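Local coordinates for protein beta-galactosidase (Trichoderma reesei, PDB 3OG2) that probably hydrolyses terminal non-reducing beta-D-galactose residues of beta-D-galactosides, as a glycoside hydrolase of family 35, at residues 751-756 with 932-937; 103-108 with 566-571; 84-89 with 129-134. All coordinates share one frame; numbering follows the deposited sequence.

Interaction 1: 751-756 with 932-937; sequences SFTGFD and VSNIGP. With NAG (2-acetamido-2-deoxy-beta-D-glucopyranose), chain C; BMA (beta-D-mannopyranose), chain B; NAG (2-acetamido-2-deoxy-beta-D-glucopyranose), chain D; MAN (alpha-D-mannopyranose), chain E.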
loop_
_atom_site.group_PDB
_atom_site.type_symbol
_atom_site.label_atom_id
_atom_site.label_comp_id
_atom_site.label_asym_id
_atom_site.label_seq_id
_atom_site.Cartn_x
_atom_site.Cartn_y
_atom_site.Cartn_z
ATOM N N SER A 751 -22.948 -19.014 20.655
ATOM C CA SER A 751 -22.063 -18.457 19.658
ATOM C C SER A 751 -20.678 -19.102 19.744
ATOM O O SER A 751 -20.195 -19.418 20.857
ATOM C CB SER A 751 -21.822 -16.942 19.900
ATOM O OG SER A 751 -23.012 -16.240 19.599
ATOM N N PHE A 752 -20.063 -19.242 18.582
ATOM C CA PHE A 752 -18.605 -19.377 18.537
ATOM C C PHE A 752 -18.049 -17.963 18.459
ATOM O O PHE A 752 -18.291 -17.278 17.445
ATOM C CB PHE A 752 -18.198 -20.197 17.313
ATOM C CG PHE A 752 -16.683 -20.190 17.197
ATOM C CD1 PHE A 752 -15.890 -20.839 18.136
ATOM C CD2 PHE A 752 -16.079 -19.541 16.153
ATOM C CE1 PHE A 752 -14.510 -20.828 18.025
ATOM C CE2 PHE A 752 -14.691 -19.527 16.011
ATOM C CZ PHE A 752 -13.910 -20.194 16.958
ATOM N N THR A 753 -17.373 -17.523 19.529
ATOM C CA THR A 753 -17.047 -16.091 19.540
ATOM C C THR A 753 -15.755 -15.717 18.808
ATOM O O THR A 753 -15.495 -14.526 18.593
ATOM C CB THR A 753 -16.990 -15.581 20.999
ATOM O OG1 THR A 753 -16.086 -16.410 21.729
ATOM C CG2 THR A 753 -18.369 -15.727 21.619
ATOM N N GLY A 754 -14.982 -16.706 18.400
ATOM C CA GLY A 754 -13.893 -16.474 17.455
ATOM C C GLY A 754 -12.578 -16.145 18.135
ATOM O O GLY A 754 -12.478 -15.701 19.289
ATOM N N PHE A 755 -11.495 -16.367 17.415
ATOM C CA PHE A 755 -10.168 -15.924 17.829
ATOM C C PHE A 755 -9.260 -15.887 16.601
ATOM O O PHE A 755 -9.589 -16.422 15.550
ATOM C CB PHE A 755 -9.601 -16.759 18.965
ATOM C CG PHE A 755 -9.554 -18.262 18.817
ATOM C CD1 PHE A 755 -10.657 -19.037 19.156
ATOM C CD2 PHE A 755 -8.375 -18.883 18.362
ATOM C CE1 PHE A 755 -10.571 -20.424 19.044
ATOM C CE2 PHE A 755 -8.275 -20.275 18.259
ATOM C CZ PHE A 755 -9.376 -21.046 18.627
ATOM N N ASP A 756 -8.118 -15.225 16.772
ATOM C CA ASP A 756 -7.260 -14.965 15.596
ATOM C C ASP A 756 -6.898 -16.228 14.845
ATOM O O ASP A 756 -6.837 -16.229 13.597
ATOM C CB ASP A 756 -6.010 -14.167 16.042
ATOM C CG ASP A 756 -5.080 -14.918 16.945
ATOM O OD1 ASP A 756 -5.483 -15.932 17.592
ATOM O OD2 ASP A 756 -3.879 -14.512 17.012
ATOM N N VAL A 932 -13.804 -5.986 15.750
ATOM C CA VAL A 932 -14.038 -7.240 16.421
ATOM C C VAL A 932 -13.504 -7.065 17.839
ATOM O O VAL A 932 -12.299 -7.093 18.097
ATOM C CB VAL A 932 -13.392 -8.467 15.713
ATOM C CG1 VAL A 932 -13.664 -9.726 16.534
ATOM C CG2 VAL A 932 -13.937 -8.603 14.288
ATOM N N SER A 933 -14.445 -6.878 18.768
ATOM C CA SER A 933 -14.041 -6.303 20.067
ATOM C C SER A 933 -13.172 -7.268 20.868
ATOM O O SER A 933 -12.349 -6.825 21.693
ATOM C CB SER A 933 -15.280 -5.868 20.875
ATOM O OG SER A 933 -15.855 -7.012 21.530
ATOM N N ASN A 934 -13.330 -8.582 20.629
ATOM C CA ASN A 934 -12.607 -9.587 21.419
ATOM C C ASN A 934 -11.404 -10.144 20.652
ATOM O O ASN A 934 -10.780 -11.065 21.157
ATOM C CB ASN A 934 -13.544 -10.736 21.837
ATOM C CG ASN A 934 -14.133 -11.453 20.621
ATOM O OD1 ASN A 934 -14.488 -10.848 19.632
ATOM N ND2 ASN A 934 -14.222 -12.796 20.702
ATOM N N ILE A 935 -11.059 -9.579 19.482
ATOM C CA ILE A 935 -9.932 -10.088 18.712
ATOM C C ILE A 935 -8.990 -8.943 18.323
ATOM O O ILE A 935 -7.754 -9.058 18.512
ATOM C CB ILE A 935 -10.377 -10.842 17.454
ATOM C CG1 ILE A 935 -11.295 -12.006 17.865
ATOM C CG2 ILE A 935 -9.136 -11.306 16.664
ATOM C CD1 ILE A 935 -11.761 -12.875 16.671
ATOM N N GLY A 936 -9.480 -7.818 17.806
ATOM C CA GLY A 936 -8.605 -6.687 17.537
ATOM C C GLY A 936 -7.732 -6.897 16.319
ATOM O O GLY A 936 -7.897 -7.871 15.563
ATOM N N PRO A 937 -6.742 -6.032 16.078
ATOM C CA PRO A 937 -6.340 -4.949 16.994
ATOM C C PRO A 937 -6.912 -3.594 16.638
ATOM O O PRO A 937 -6.639 -2.596 17.339
ATOM C CB PRO A 937 -4.817 -4.896 16.736
ATOM C CG PRO A 937 -4.749 -5.114 15.250
ATOM C CD PRO A 937 -5.812 -6.136 14.915
HETATM C C1 NAG C . -9.976 -5.249 23.319
HETATM C C2 NAG C . -9.143 -5.742 22.123
HETATM C C3 NAG C . -9.008 -7.268 22.237
HETATM C C4 NAG C . -8.382 -7.664 23.582
HETATM C C5 NAG C . -9.149 -6.973 24.735
HETATM C C6 NAG C . -8.469 -7.198 26.082
HETATM C C7 NAG C . -9.471 -4.511 20.037
HETATM C C8 NAG C . -10.505 -4.068 19.010
HETATM N N2 NAG C . -9.891 -5.422 20.898
HETATM O O3 NAG C . -8.238 -7.741 21.145
HETATM O O4 NAG C . -8.563 -9.060 23.756
HETATM O O5 NAG C . -9.265 -5.585 24.499
HETATM O O6 NAG C . -9.394 -6.749 27.095
HETATM O O7 NAG C . -8.362 -4.010 20.087
HETATM C C1 BMA B . -5.027 -14.040 21.546
HETATM C C2 BMA B . -3.561 -14.486 21.522
HETATM C C3 BMA B . -3.475 -15.594 20.479
HETATM C C4 BMA B . -4.515 -16.692 20.720
HETATM C C5 BMA B . -5.942 -16.100 20.908
HETATM C C6 BMA B . -6.897 -17.186 21.422
HETATM O O2 BMA B . -3.242 -14.997 22.843
HETATM O O3 BMA B . -2.210 -16.259 20.404
HETATM O O4 BMA B . -4.577 -17.533 19.533
HETATM O O5 BMA B . -5.854 -15.128 21.970
HETATM O O6 BMA B . -6.308 -17.745 22.618
HETATM C C1 NAG D . -7.555 -9.866 23.674
HETATM C C2 NAG D . -7.938 -11.235 24.251
HETATM C C3 NAG D . -6.762 -12.202 24.096
HETATM C C4 NAG D . -6.337 -12.275 22.624
HETATM C C5 NAG D . -6.093 -10.851 22.089
HETATM C C6 NAG D . -5.673 -10.794 20.613
HETATM C C7 NAG D . -9.355 -11.267 26.191
HETATM C C8 NAG D . -9.478 -10.834 27.628
HETATM N N2 NAG D . -8.113 -11.137 25.703
HETATM O O3 NAG D . -7.211 -13.492 24.499
HETATM O O4 NAG D . -5.130 -13.001 22.608
HETATM O O5 NAG D . -7.237 -10.044 22.298
HETATM O O6 NAG D . -6.739 -11.281 19.798
HETATM O O7 NAG D . -10.307 -11.075 25.412
HETATM C C1 MAN E . 0.775 -17.045 14.208
HETATM C C2 MAN E . 0.897 -16.799 12.702
HETATM C C3 MAN E . -0.022 -15.611 12.304
HETATM C C4 MAN E . -1.440 -15.817 12.839
HETATM C C5 MAN E . -1.456 -16.223 14.306
HETATM C C6 MAN E . -2.858 -16.720 14.747
HETATM O O2 MAN E . 0.562 -17.979 11.977
HETATM O O3 MAN E . 0.008 -15.669 10.888
HETATM O O4 MAN E . -2.350 -14.755 12.717
HETATM O O5 MAN E . -0.585 -17.322 14.531
HETATM O O6 MAN E . -2.680 -16.941 16.150
HETATM O O HOH W 1 -15.881 -12.078 17.447
HETATM O O HOH W 2 -10.104 -13.776 20.864
#
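Asn934 and Thr753 make the direct polar link between these loops: Asn934 ND2 donates to Thr753 O over 3.0 Å at a nearly straight 171°. The acceptor lies in the plane of the Asn934 amide, yet the donor stands well above the plane of the Thr753 carbonyl. Water reinforces the link. One molecule donates to both Thr753 O and Asn934 OD1, tying both ends of the amide to a single carbonyl; another donates to Asn934 O at 2.8 Å and, weakly, to Gly754 O.

The apolar share falls to Ile935, whose CD1 comes within 3.6 Å of Phe755 N and lies against the backbone of Gly754. A CB on Gly754 would point at that methyl group.

Sugars add further bonds. Asp756 OD1 accepts from mannose BMA O4 at 2.7 Å and its OD2 from MAN O6 at 2.8 Å, which should fix the carboxylate's rotation. Ile935 O accepts from O6 of the chain D NAG at 2.8 Å. An apolar approach accompanies them, Phe755 CB resting 3.7 Å from BMA C6. The glycan thus touches both segments, through Asp756 on one and Ile935 on the other.

In the fold, the contact joins the ends of two edge strands, 747-752 and 926-932, each belonging to a different five-stranded antiparallel sheet, while Gly936 bonds through its backbone to Gly288 and Pro937 touches Tyr339.

Interaction 2: 103-108 with 566-571; sequences AATKAG and SGKQSA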
loop_
_atom_site.group_PDB
_atom_site.type_symbol
_atom_site.label_atom_id
_atom_site.label_comp_id
_atom_site.label_asym_id
_atom_site.label_seq_id
_atom_site.Cartn_x
_atom_site.Cartn_y
_atom_site.Cartn_z
ATOM N N ALA A 103 -4.026 10.641 -13.463
ATOM C CA ALA A 103 -3.238 11.242 -12.395
ATOM C C ALA A 103 -1.750 10.928 -12.581
ATOM O O ALA A 103 -0.903 11.747 -12.272
ATOM C CB ALA A 103 -3.692 10.742 -11.027
ATOM N N ALA A 104 -1.422 9.731 -13.062
ATOM C CA ALA A 104 -0.012 9.391 -13.298
ATOM C C ALA A 104 0.579 10.345 -14.326
ATOM O O ALA A 104 1.658 10.915 -14.146
ATOM C CB ALA A 104 0.132 7.937 -13.783
ATOM N N THR A 105 -0.174 10.523 -15.421
ATOM C CA THR A 105 0.317 11.484 -16.461
ATOM C C THR A 105 0.460 12.882 -15.869
ATOM O O THR A 105 1.469 13.542 -16.140
ATOM C CB THR A 105 -0.651 11.494 -17.643
ATOM O OG1 THR A 105 -0.625 10.203 -18.253
ATOM C CG2 THR A 105 -0.278 12.581 -18.665
ATOM N N LYS A 106 -0.500 13.323 -15.072
ATOM C CA LYS A 106 -0.436 14.676 -14.514
ATOM C C LYS A 106 0.716 14.857 -13.526
ATOM O O LYS A 106 1.234 15.966 -13.438
ATOM C CB LYS A 106 -1.786 14.982 -13.825
ATOM C CG LYS A 106 -1.935 16.469 -13.482
ATOM C CD LYS A 106 -3.403 16.854 -13.205
ATOM C CE LYS A 106 -3.477 18.349 -12.893
ATOM N NZ LYS A 106 -2.231 18.902 -12.247
ATOM N N ALA A 107 1.078 13.777 -12.838
ATOM C CA ALA A 107 2.159 13.838 -11.853
ATOM C C ALA A 107 3.497 13.608 -12.493
ATOM O O ALA A 107 4.519 13.836 -11.855
ATOM C CB ALA A 107 1.957 12.797 -10.767
ATOM N N GLY A 108 3.547 13.093 -13.717
ATOM C CA GLY A 108 4.793 12.723 -14.338
ATOM C C GLY A 108 5.350 11.413 -13.782
ATOM O O GLY A 108 6.566 11.325 -13.580
ATOM N N SER A 566 6.611 20.520 -22.049
ATOM C CA SER A 566 5.428 20.993 -22.777
ATOM C C SER A 566 4.643 19.787 -23.303
ATOM O O SER A 566 5.117 18.653 -23.396
ATOM C CB SER A 566 5.692 21.951 -23.935
ATOM O OG SER A 566 7.058 22.120 -24.151
ATOM N N GLY A 567 3.394 20.048 -23.652
ATOM C CA GLY A 567 2.527 19.028 -24.213
ATOM C C GLY A 567 1.956 18.125 -23.117
ATOM O O GLY A 567 2.057 18.304 -21.910
ATOM N N LYS A 568 1.284 17.076 -23.595
ATOM C CA LYS A 568 0.652 16.092 -22.783
ATOM C C LYS A 568 1.641 15.529 -21.761
ATOM O O LYS A 568 1.196 15.212 -20.638
ATOM C CB LYS A 568 0.092 14.894 -23.594
ATOM C CG LYS A 568 -0.635 13.882 -22.685
ATOM C CD LYS A 568 -1.304 12.730 -23.383
ATOM C CE LYS A 568 -1.836 11.718 -22.359
ATOM N NZ LYS A 568 -2.517 10.592 -23.009
ATOM N N GLN A 569 2.897 15.350 -22.124
ATOM C CA GLN A 569 3.825 14.722 -21.196
ATOM C C GLN A 569 4.601 15.766 -20.408
ATOM O O GLN A 569 5.686 15.462 -19.879
ATOM C CB GLN A 569 4.805 13.790 -21.937
ATOM C CG GLN A 569 4.142 12.884 -22.970
ATOM C CD GLN A 569 3.087 11.986 -22.354
ATOM O OE1 GLN A 569 3.180 11.560 -21.205
ATOM N NE2 GLN A 569 2.054 11.636 -23.088
ATOM N N SER A 570 4.088 16.976 -20.265
ATOM C CA SER A 570 4.863 18.059 -19.654
ATOM C C SER A 570 5.334 17.703 -18.237
ATOM O O SER A 570 6.445 18.126 -17.835
ATOM C CB SER A 570 4.032 19.348 -19.583
ATOM O OG SER A 570 2.863 19.156 -18.847
ATOM N N ALA A 571 4.570 16.960 -17.460
ATOM C CA ALA A 571 4.930 16.702 -16.088
ATOM C C ALA A 571 6.153 15.776 -15.983
ATOM O O ALA A 571 6.744 15.692 -14.887
ATOM C CB ALA A 571 3.806 16.062 -15.312
HETATM O O HOH W 3 1.668 9.595 -19.499
HETATM O O HOH W 4 2.219 15.378 -18.113
#
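The backbones of Gly108 and Ala571 converge until their CA atoms are 4.3 Å apart, whereas Thr105 and Gln569 stay further separated at 6.7 Å. Ala571 uses its methyl group as a plug for the end of the helix: CB sits 3.2 Å from Lys106 O and 3.4 Å from Gly108 N, with Thr105 O close by. In return, Gly108 CA directs a C-H toward Ala571 O, an approach of 3.6 Å with 155° at the hydrogen. A side chain on Gly108 would collide with that same carbonyl.

Gly108, with its positive phi of 76°, closes helix 98-107 in a Schellman motif. This helix belongs to the TIM barrel, where it lies on the beta-alpha-beta crossover between the parallel strands 72-76 and 110-116; the opposing segment is a type I turn from Gly567 to Ser570 in the region of domain 3. The contact therefore shows how a domain can dock on the C-terminal end of a barrel helix without a direct hydrogen bond between the segments.

Water does the polar work. One molecule donates to Thr105 O and Lys568 O and accepts from Ala571 N at 2.9 Å, while another lies between Thr105 OG1 and Gln569 OE1. With OG1 of Thr105 beside the backbone N (chi1 -65°), the CG2 methyl falls anti to that N, meets Lys568 O at 3.6 Å and crosses the lysine chain near CE. Lys568 NZ and Gln569 NE2 both reach on to Gly169 O, a shared acceptor in the barrel.

Interaction 3: 84-89 with 129-134; sequences GKPGRF and PGWLQR. With NAG (2-acetamido-2-deoxy-beta-D-glucopyranose), chain F.
Pro86 lies over one face of the Trp131 indole, a CH-pi contact that joins two loops of the TIM-barrel domain. The proline is the second residue of a type II beta turn from Lys85 to Arg88, closed by Arg88 N to Lys85 O at 3.0 Å, with Gly87 in the third position in the classical Pro-Gly pattern; Trp131 belongs to the short 3-10 segment 130-134.

From its CB, Trp131 sends CG between its own backbone N and carbonyl carbon (chi1 47°), which lays the indole against the turn. CG meets Pro86 CG at 3.7 Å. Next to it, CD1 has Gly84 O at the ring edge, 3.4 Å away and near the plane. The polar corner follows: NE1 is hydrogen-bonded to Glu83 O, two residues ahead of the turn, and this buried N-H is thereby satisfied. Above the five-membered ring stands Pro86 CG, 3.6 Å from the centroid and 8° off the normal. Further out, CE2 and CZ2 meet Pro86 CA, and CE3 has Pro86 CB at 4.1 Å. Pro129 CB covers the opposite face near its rim, so prolines sandwich the indole. Cutting Trp131 back to an alanine would remove the indole, which is likely to open a gap between those prolines and leave Glu83 O without its N-H partner.

Arg134, one 3-10 turn further on, brings NH2 to 4.2 Å from Pro86 CG, while its NH1 forms a salt bridge with Glu830. A bend at chi3 carries the guanidinium past the NAG attached to Asn689. There the edge of the group faces the acetamido oxygen in plane, and Arg134 NE donates to NAG O7 over 3.0 Å at 150°.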
loop_
_atom_site.group_PDB
_atom_site.type_symbol
_atom_site.label_atom_id
_atom_site.label_comp_id
_atom_site.label_asym_id
_atom_site.label_seq_id
_atom_site.Cartn_x
_atom_site.Cartn_y
_atom_site.Cartn_z
ATOM N N GLY A 84 -17.540 -9.401 -10.645
ATOM C CA GLY A 84 -18.284 -10.079 -9.577
ATOM C C GLY A 84 -19.336 -11.022 -10.115
ATOM O O GLY A 84 -19.631 -12.036 -9.482
ATOM N N LYS A 85 -19.937 -10.722 -11.271
ATOM C CA LYS A 85 -20.809 -11.659 -11.963
ATOM C C LYS A 85 -20.075 -12.278 -13.140
ATOM O O LYS A 85 -19.549 -11.497 -13.965
ATOM C CB LYS A 85 -22.061 -10.961 -12.502
ATOM C CG LYS A 85 -22.953 -11.951 -13.182
ATOM C CD LYS A 85 -24.374 -11.928 -12.985
ATOM C CE LYS A 85 -25.161 -12.953 -13.850
ATOM N NZ LYS A 85 -26.410 -12.276 -14.311
ATOM N N PRO A 86 -19.957 -13.574 -13.207
ATOM C CA PRO A 86 -19.182 -14.171 -14.275
ATOM C C PRO A 86 -19.721 -13.721 -15.629
ATOM O O PRO A 86 -20.947 -13.767 -15.862
ATOM C CB PRO A 86 -19.367 -15.671 -14.118
ATOM C CG PRO A 86 -20.070 -15.856 -12.816
ATOM C CD PRO A 86 -20.541 -14.548 -12.296
ATOM N N GLY A 87 -18.840 -13.272 -16.519
ATOM C CA GLY A 87 -19.235 -12.831 -17.833
ATOM C C GLY A 87 -19.560 -11.361 -17.909
ATOM O O GLY A 87 -19.833 -10.855 -19.017
ATOM N N ARG A 88 -19.546 -10.648 -16.798
ATOM C CA ARG A 88 -19.909 -9.208 -16.822
ATOM C C ARG A 88 -18.798 -8.386 -16.232
ATOM O O ARG A 88 -18.719 -8.100 -15.053
ATOM C CB ARG A 88 -21.213 -8.946 -16.077
ATOM C CG ARG A 88 -21.734 -7.539 -16.277
ATOM C CD ARG A 88 -21.958 -7.122 -17.713
ATOM N NE ARG A 88 -22.700 -5.860 -17.748
ATOM C CZ ARG A 88 -22.257 -4.624 -17.895
ATOM N NH1 ARG A 88 -20.943 -4.436 -18.042
ATOM N NH2 ARG A 88 -23.108 -3.599 -17.900
ATOM N N PHE A 89 -17.820 -8.021 -17.073
ATOM C CA PHE A 89 -16.731 -7.192 -16.608
ATOM C C PHE A 89 -17.280 -5.784 -16.453
ATOM O O PHE A 89 -17.932 -5.258 -17.372
ATOM C CB PHE A 89 -15.650 -7.207 -17.681
ATOM C CG PHE A 89 -14.465 -6.286 -17.350
ATOM C CD1 PHE A 89 -13.399 -6.794 -16.577
ATOM C CD2 PHE A 89 -14.439 -4.978 -17.819
ATOM C CE1 PHE A 89 -12.321 -5.982 -16.252
ATOM C CE2 PHE A 89 -13.361 -4.169 -17.485
ATOM C CZ PHE A 89 -12.310 -4.685 -16.729
ATOM N N PRO A 129 -12.333 -14.046 -8.047
ATOM C CA PRO A 129 -13.737 -13.946 -7.632
ATOM C C PRO A 129 -14.199 -15.265 -6.985
ATOM O O PRO A 129 -13.770 -16.387 -7.334
ATOM C CB PRO A 129 -14.509 -13.747 -8.930
ATOM C CG PRO A 129 -13.466 -13.185 -9.879
ATOM C CD PRO A 129 -12.177 -13.875 -9.496
ATOM N N GLY A 130 -15.133 -15.167 -6.033
ATOM C CA GLY A 130 -15.572 -16.354 -5.294
ATOM C C GLY A 130 -16.233 -17.410 -6.189
ATOM O O GLY A 130 -16.290 -18.581 -5.784
ATOM N N TRP A 131 -16.736 -17.000 -7.378
ATOM C CA TRP A 131 -17.278 -18.033 -8.261
ATOM C C TRP A 131 -16.225 -18.983 -8.811
ATOM O O TRP A 131 -16.628 -20.032 -9.346
ATOM C CB TRP A 131 -18.102 -17.370 -9.344
ATOM C CG TRP A 131 -17.568 -16.194 -10.088
ATOM C CD1 TRP A 131 -17.813 -14.899 -9.822
ATOM C CD2 TRP A 131 -16.741 -16.238 -11.253
ATOM N NE1 TRP A 131 -17.191 -14.086 -10.714
ATOM C CE2 TRP A 131 -16.525 -14.874 -11.616
ATOM C CE3 TRP A 131 -16.167 -17.254 -12.040
ATOM C CZ2 TRP A 131 -15.755 -14.480 -12.716
ATOM C CZ3 TRP A 131 -15.401 -16.827 -13.130
ATOM C CH2 TRP A 131 -15.207 -15.470 -13.456
ATOM N N LEU A 132 -14.929 -18.714 -8.617
ATOM C CA LEU A 132 -13.944 -19.755 -8.960
ATOM C C LEU A 132 -14.023 -20.926 -8.010
ATOM O O LEU A 132 -13.463 -21.985 -8.292
ATOM C CB LEU A 132 -12.536 -19.163 -8.980
ATOM C CG LEU A 132 -12.182 -18.362 -10.240
ATOM C CD1 LEU A 132 -10.673 -18.059 -10.200
ATOM C CD2 LEU A 132 -12.547 -18.884 -11.601
ATOM N N GLN A 133 -14.717 -20.815 -6.838
ATOM C CA GLN A 133 -14.937 -22.009 -6.056
ATOM C C GLN A 133 -15.788 -23.040 -6.806
ATOM O O GLN A 133 -15.715 -24.211 -6.440
ATOM C CB GLN A 133 -15.627 -21.678 -4.715
ATOM C CG GLN A 133 -14.833 -20.692 -3.868
ATOM C CD GLN A 133 -15.086 -20.820 -2.390
ATOM O OE1 GLN A 133 -16.137 -21.370 -1.968
ATOM N NE2 GLN A 133 -14.184 -20.312 -1.528
ATOM N N ARG A 134 -16.512 -22.621 -7.839
ATOM C CA ARG A 134 -17.322 -23.534 -8.601
ATOM C C ARG A 134 -16.590 -24.061 -9.842
ATOM O O ARG A 134 -17.174 -24.747 -10.680
ATOM C CB ARG A 134 -18.602 -22.828 -9.055
ATOM C CG ARG A 134 -19.392 -22.333 -7.833
ATOM C CD ARG A 134 -20.822 -21.997 -8.229
ATOM N NE ARG A 134 -21.001 -21.066 -9.350
ATOM C CZ ARG A 134 -21.118 -19.736 -9.213
ATOM N NH1 ARG A 134 -21.062 -19.171 -7.995
ATOM N NH2 ARG A 134 -21.316 -18.941 -10.265
HETATM C C1 NAG F . -20.351 -26.941 -12.356
HETATM C C2 NAG F . -21.158 -25.683 -12.722
HETATM C C3 NAG F . -21.879 -25.778 -14.056
HETATM C C4 NAG F . -20.963 -26.276 -15.191
HETATM C C5 NAG F . -20.184 -27.493 -14.666
HETATM C C6 NAG F . -19.256 -28.036 -15.759
HETATM C C7 NAG F . -22.100 -23.998 -11.196
HETATM C C8 NAG F . -23.391 -23.690 -10.459
HETATM N N2 NAG F . -22.062 -25.234 -11.703
HETATM O O3 NAG F . -22.468 -24.543 -14.442
HETATM O O4 NAG F . -21.785 -26.641 -16.307
HETATM O O5 NAG F . -19.457 -27.131 -13.468
HETATM O O6 NAG F . -18.841 -29.367 -15.556
HETATM O O7 NAG F . -21.407 -23.031 -11.553
#

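Overall arrangement
Interactions 3 and 2 both involve the TIM barrel and alternate along the chain: 84-89, then 103-108 on helix 98-107, then 129-134 after strand 110-116, and much later 566-571. Interaction 1 follows, linking two later beta domains. The three are separate. The centres of interactions 1 and 3 lie about 30 Å apart, and those of interactions 2 and 3 about 36 Å. Interactions 1 and 2, with centres about 47 Å apart, lie on opposite sides of the chain's centre. Interaction 3 fixes loops within the barrel, interaction 2 attaches domain 3 to it, and interaction 1 joins the all-beta domains. Together they exemplify how beta domains are assembled round a catalytic barrel, here partly with glycans.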